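Long-range contact in iota-carrageenase (Alteromonas sp., PDB 1H80), which hydrolyses internal 1,4-beta linkages of iota-carrageenan, a sulfated galactan of red algal cell walls, with inversion of anomeric configuration: residues D23-T35 with L59-Q71. Numbering follows the deposited sequence.
Sequences DLVDDFGANGNDT and LIPNGTYHFLGIQ. With CA (calcium ion), chain D; NA (sodium ion), chain I.
Leu24 N donates an almost straight hydrogen bond to Leu59 O (2.9 Å), continuing the parallel pairing of Asp23 with Leu59 at the N-terminal end of the beta-helix. There the chain turns into helix 24-28. Asp23 caps it: with CG anti to the backbone N (chi1 -180°), OD1 accepts from Asp26 N, from above the carboxylate plane, and weakly from Val25 N, while also resting on Pro61 CG (3.6 Å). Leu24 CD2 meets the edge of Phe67 at CZ (3.8 Å) and lies beside Ile60 CG1. Val25 CG2 presses tightly on Pro61 CG (3.5 Å) and meets the edge of the Tyr65 ring near OH. That hydroxyl donates to Pro61 O (2.6 Å) from above the carbonyl plane, which holds the far end of the ring in place. Gly32 CA lies over one Tyr65 face, a CH-pi contact at 4.1 Å from the centroid, and Gly32 O receives Thr64 N on a lone pair. Asn31 O and Asp34 OD1 bind calcium with Ser36 and Asp38; a calcium-bound water donates to Asp34 O and Thr64 O (2.7 Å) and is hydrogen-bonded to His66 ND1 in the ring plane. Thr35 O sits over the centre of one His66 face. The calcium site is thus joined to strand 64-67 both through water and by Asp38 OD2, which accepts from His66 N.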
loop_
_atom_site.group_PDB
_atom_site.type_symbol
_atom_site.label_atom_id
_atom_site.label_comp_id
_atom_site.label_asym_id
_atom_site.label_seq_id
_atom_site.Cartn_x
_atom_site.Cartn_y
_atom_site.Cartn_z
ATOM N N ASP A 23 10.143 -13.404 26.781
ATOM C CA ASP A 23 9.269 -12.265 27.023
ATOM C C ASP A 23 10.177 -11.040 26.913
ATOM O O ASP A 23 11.235 -10.986 27.538
ATOM C CB ASP A 23 8.646 -12.364 28.418
ATOM C CG ASP A 23 7.715 -11.206 28.729
ATOM O OD1 ASP A 23 8.204 -10.064 28.865
ATOM O OD2 ASP A 23 6.490 -11.440 28.839
ATOM N N LEU A 24 9.774 -10.069 26.103
ATOM C CA LEU A 24 10.581 -8.875 25.883
ATOM C C LEU A 24 10.945 -8.130 27.158
ATOM O O LEU A 24 12.071 -7.649 27.308
ATOM C CB LEU A 24 9.854 -7.919 24.936
ATOM C CG LEU A 24 10.635 -6.641 24.623
ATOM C CD1 LEU A 24 11.929 -6.987 23.899
ATOM C CD2 LEU A 24 9.774 -5.728 23.774
ATOM N N VAL A 25 9.992 -8.031 28.074
ATOM C CA VAL A 25 10.229 -7.319 29.320
ATOM C C VAL A 25 10.982 -8.144 30.355
ATOM O O VAL A 25 12.019 -7.722 30.867
ATOM C CB VAL A 25 8.899 -6.841 29.939
ATOM C CG1 VAL A 25 9.149 -6.233 31.314
ATOM C CG2 VAL A 25 8.246 -5.814 29.024
ATOM N N ASP A 26 10.499 -9.342 30.641
ATOM C CA ASP A 26 11.051 -10.206 31.693
ATOM C C ASP A 26 12.434 -10.719 31.276
ATOM O O ASP A 26 13.320 -10.850 32.166
ATOM C CB ASP A 26 10.123 -11.398 31.931
ATOM N N ASP A 27 12.651 -11.080 30.036
ATOM C CA ASP A 27 13.917 -11.650 29.611
ATOM C C ASP A 27 14.915 -10.674 29.012
ATOM O O ASP A 27 16.118 -10.929 29.044
ATOM C CB ASP A 27 13.659 -12.787 28.620
ATOM C CG ASP A 27 12.918 -13.950 29.255
ATOM O OD1 ASP A 27 13.380 -14.430 30.311
ATOM O OD2 ASP A 27 11.884 -14.389 28.707
ATOM N N PHE A 28 14.437 -9.557 28.474
ATOM C CA PHE A 28 15.354 -8.607 27.862
ATOM C C PHE A 28 15.319 -7.180 28.394
ATOM O O PHE A 28 15.965 -6.288 27.850
ATOM C CB PHE A 28 15.172 -8.660 26.346
ATOM C CG PHE A 28 15.624 -9.963 25.759
ATOM C CD1 PHE A 28 16.968 -10.181 25.479
ATOM C CD2 PHE A 28 14.723 -11.011 25.577
ATOM C CE1 PHE A 28 17.416 -11.420 25.035
ATOM C CE2 PHE A 28 15.163 -12.255 25.133
ATOM C CZ PHE A 28 16.509 -12.461 24.862
ATOM N N GLY A 29 14.565 -6.979 29.466
ATOM C CA GLY A 29 14.514 -5.677 30.107
ATOM C C GLY A 29 13.882 -4.483 29.425
ATOM O O GLY A 29 14.210 -3.347 29.766
ATOM N N ALA A 30 12.988 -4.704 28.471
ATOM C CA ALA A 30 12.332 -3.570 27.834
ATOM C C ALA A 30 11.414 -2.980 28.899
ATOM O O ALA A 30 11.078 -3.654 29.875
ATOM C CB ALA A 30 11.520 -4.027 26.634
ATOM N N ASN A 31 11.015 -1.726 28.727
ATOM C CA ASN A 31 10.132 -1.082 29.694
ATOM C C ASN A 31 8.932 -0.484 28.973
ATOM O O ASN A 31 9.069 0.490 28.232
ATOM C CB ASN A 31 10.879 0.024 30.445
ATOM C CG ASN A 31 10.106 0.538 31.645
ATOM O OD1 ASN A 31 8.886 0.687 31.594
ATOM N ND2 ASN A 31 10.817 0.820 32.732
ATOM N N GLY A 32 7.757 -1.065 29.194
ATOM C CA GLY A 32 6.560 -0.571 28.543
ATOM C C GLY A 32 5.771 0.401 29.398
ATOM O O GLY A 32 4.607 0.678 29.118
ATOM N N ASN A 33 6.408 0.923 30.442
ATOM C CA ASN A 33 5.751 1.861 31.347
ATOM C C ASN A 33 6.326 3.270 31.263
ATOM O O ASN A 33 5.839 4.184 31.927
ATOM C CB ASN A 33 5.855 1.353 32.788
ATOM C CG ASN A 33 4.965 0.153 33.049
ATOM O OD1 ASN A 33 5.182 -0.597 34.000
ATOM N ND2 ASN A 33 3.949 -0.025 32.212
ATOM N N ASP A 34 7.362 3.447 30.454
ATOM C CA ASP A 34 7.976 4.761 30.304
ATOM C C ASP A 34 7.882 5.252 28.865
ATOM O O ASP A 34 7.156 4.684 28.047
ATOM C CB ASP A 34 9.445 4.724 30.734
ATOM C CG ASP A 34 10.261 3.722 29.941
ATOM O OD1 ASP A 34 9.923 3.477 28.763
ATOM O OD2 ASP A 34 11.247 3.192 30.495
ATOM N N THR A 35 8.624 6.308 28.558
ATOM C CA THR A 35 8.619 6.867 27.215
ATOM C C THR A 35 9.985 6.710 26.562
ATOM O O THR A 35 10.271 7.347 25.550
ATOM C CB THR A 35 8.258 8.360 27.243
ATOM O OG1 THR A 35 9.161 9.050 28.116
ATOM C CG2 THR A 35 6.832 8.553 27.737
ATOM N N LEU A 59 7.390 -12.780 23.085
ATOM C CA LEU A 59 6.134 -12.160 23.455
ATOM C C LEU A 59 6.404 -10.719 23.846
ATOM O O LEU A 59 7.301 -10.456 24.640
ATOM C CB LEU A 59 5.494 -12.874 24.651
ATOM C CG LEU A 59 4.158 -12.276 25.112
ATOM C CD1 LEU A 59 3.096 -12.486 24.035
ATOM C CD2 LEU A 59 3.721 -12.932 26.406
ATOM N N ILE A 60 5.656 -9.796 23.253
ATOM C CA ILE A 60 5.763 -8.388 23.607
ATOM C C ILE A 60 4.510 -8.202 24.453
ATOM O O ILE A 60 3.395 -8.147 23.932
ATOM C CB ILE A 60 5.714 -7.471 22.375
ATOM C CG1 ILE A 60 6.949 -7.719 21.508
ATOM C CG2 ILE A 60 5.664 -6.012 22.814
ATOM C CD1 ILE A 60 7.057 -6.793 20.308
ATOM N N PRO A 61 4.677 -8.127 25.780
ATOM C CA PRO A 61 3.571 -7.966 26.722
ATOM C C PRO A 61 2.952 -6.585 26.748
ATOM O O PRO A 61 3.559 -5.611 26.309
ATOM C CB PRO A 61 4.209 -8.340 28.053
ATOM C CG PRO A 61 5.573 -7.764 27.912
ATOM C CD PRO A 61 5.971 -8.132 26.489
ATOM N N ASN A 62 1.738 -6.510 27.276
ATOM C CA ASN A 62 1.027 -5.246 27.349
ATOM C C ASN A 62 1.878 -4.117 27.903
ATOM O O ASN A 62 2.582 -4.274 28.901
ATOM C CB ASN A 62 -0.248 -5.406 28.172
ATOM C CG ASN A 62 -1.300 -6.200 27.437
ATOM O OD1 ASN A 62 -1.417 -6.093 26.217
ATOM N ND2 ASN A 62 -2.078 -6.990 28.166
ATOM N N GLY A 63 1.803 -2.981 27.225
ATOM C CA GLY A 63 2.559 -1.810 27.614
ATOM C C GLY A 63 2.782 -0.954 26.388
ATOM O O GLY A 63 2.306 -1.284 25.297
ATOM N N THR A 64 3.496 0.150 26.563
ATOM C CA THR A 64 3.786 1.051 25.462
ATOM C C THR A 64 5.277 0.994 25.195
ATOM O O THR A 64 6.093 1.215 26.090
ATOM C CB THR A 64 3.369 2.491 25.801
ATOM O OG1 THR A 64 1.947 2.539 25.979
ATOM C CG2 THR A 64 3.768 3.439 24.679
ATOM N N TYR A 65 5.630 0.695 23.953
ATOM C CA TYR A 65 7.025 0.572 23.570
ATOM C C TYR A 65 7.407 1.510 22.454
ATOM O O TYR A 65 6.592 1.847 21.597
ATOM C CB TYR A 65 7.305 -0.856 23.114
ATOM C CG TYR A 65 6.921 -1.874 24.143
ATOM C CD1 TYR A 65 7.805 -2.222 25.162
ATOM C CD2 TYR A 65 5.655 -2.454 24.134
ATOM C CE1 TYR A 65 7.436 -3.123 26.148
ATOM C CE2 TYR A 65 5.276 -3.355 25.115
ATOM C CZ TYR A 65 6.171 -3.683 26.119
ATOM O OH TYR A 65 5.801 -4.563 27.103
ATOM N N HIS A 66 8.667 1.919 22.476
ATOM C CA HIS A 66 9.205 2.791 21.451
ATOM C C HIS A 66 10.281 2.017 20.702
ATOM O O HIS A 66 11.284 1.600 21.286
ATOM C CB HIS A 66 9.788 4.057 22.079
ATOM C CG HIS A 66 8.748 4.986 22.622
ATOM N ND1 HIS A 66 8.071 4.745 23.798
ATOM C CD2 HIS A 66 8.232 6.132 22.119
ATOM C CE1 HIS A 66 7.183 5.704 23.996
ATOM N NE2 HIS A 66 7.261 6.557 22.992
ATOM N N PHE A 67 10.048 1.801 19.410
ATOM C CA PHE A 67 10.989 1.074 18.569
ATOM C C PHE A 67 11.284 1.860 17.304
ATOM O O PHE A 67 10.479 2.684 16.873
ATOM C CB PHE A 67 10.410 -0.269 18.097
ATOM C CG PHE A 67 9.975 -1.190 19.195
ATOM C CD1 PHE A 67 10.838 -1.531 20.230
ATOM C CD2 PHE A 67 8.711 -1.775 19.154
ATOM C CE1 PHE A 67 10.447 -2.445 21.206
ATOM C CE2 PHE A 67 8.313 -2.690 20.124
ATOM C CZ PHE A 67 9.182 -3.026 21.150
ATOM N N LEU A 68 12.434 1.574 16.706
ATOM C CA LEU A 68 12.813 2.181 15.440
ATOM C C LEU A 68 14.017 1.457 14.860
ATOM O O LEU A 68 14.963 1.126 15.579
ATOM C CB LEU A 68 13.135 3.672 15.595
ATOM C CG LEU A 68 12.996 4.436 14.271
ATOM C CD1 LEU A 68 11.520 4.539 13.899
ATOM C CD2 LEU A 68 13.598 5.830 14.399
ATOM N N GLY A 69 13.959 1.186 13.561
ATOM C CA GLY A 69 15.059 0.531 12.876
ATOM C C GLY A 69 15.404 -0.864 13.352
ATOM O O GLY A 69 16.572 -1.253 13.353
ATOM N N ILE A 70 14.391 -1.621 13.755
ATOM C CA ILE A 70 14.610 -2.980 14.233
ATOM C C ILE A 70 14.908 -3.896 13.052
ATOM O O ILE A 70 14.229 -3.843 12.028
ATOM C CB ILE A 70 13.365 -3.509 14.969
ATOM C CG1 ILE A 70 12.973 -2.546 16.093
ATOM C CG2 ILE A 70 13.635 -4.905 15.512
ATOM C CD1 ILE A 70 14.037 -2.370 17.152
ATOM N N GLN A 71 15.928 -4.735 13.199
ATOM C CA GLN A 71 16.308 -5.663 12.142
ATOM C C GLN A 71 15.801 -7.053 12.489
ATOM O O GLN A 71 16.312 -7.699 13.397
ATOM C CB GLN A 71 17.830 -5.701 11.986
ATOM C CG GLN A 71 18.458 -4.342 11.722
ATOM C CD GLN A 71 17.971 -3.711 10.436
ATOM O OE1 GLN A 71 18.197 -4.241 9.348
ATOM N NE2 GLN A 71 17.297 -2.572 10.552
HETATM CA CA CA D . 10.352 2.001 26.980
HETATM NA NA NA I . 11.270 -15.876 30.481
HETATM O O HOH W 1 8.178 2.950 26.366
HETATM O O HOH W 2 12.331 2.043 28.201
HETATM O O HOH W 3 13.343 -16.759 31.430
HETATM O O HOH W 4 11.283 -14.268 32.805
HETATM O O HOH W 5 11.837 -17.384 28.849
HETATM O O HOH W 6 9.220 -16.229 28.494
#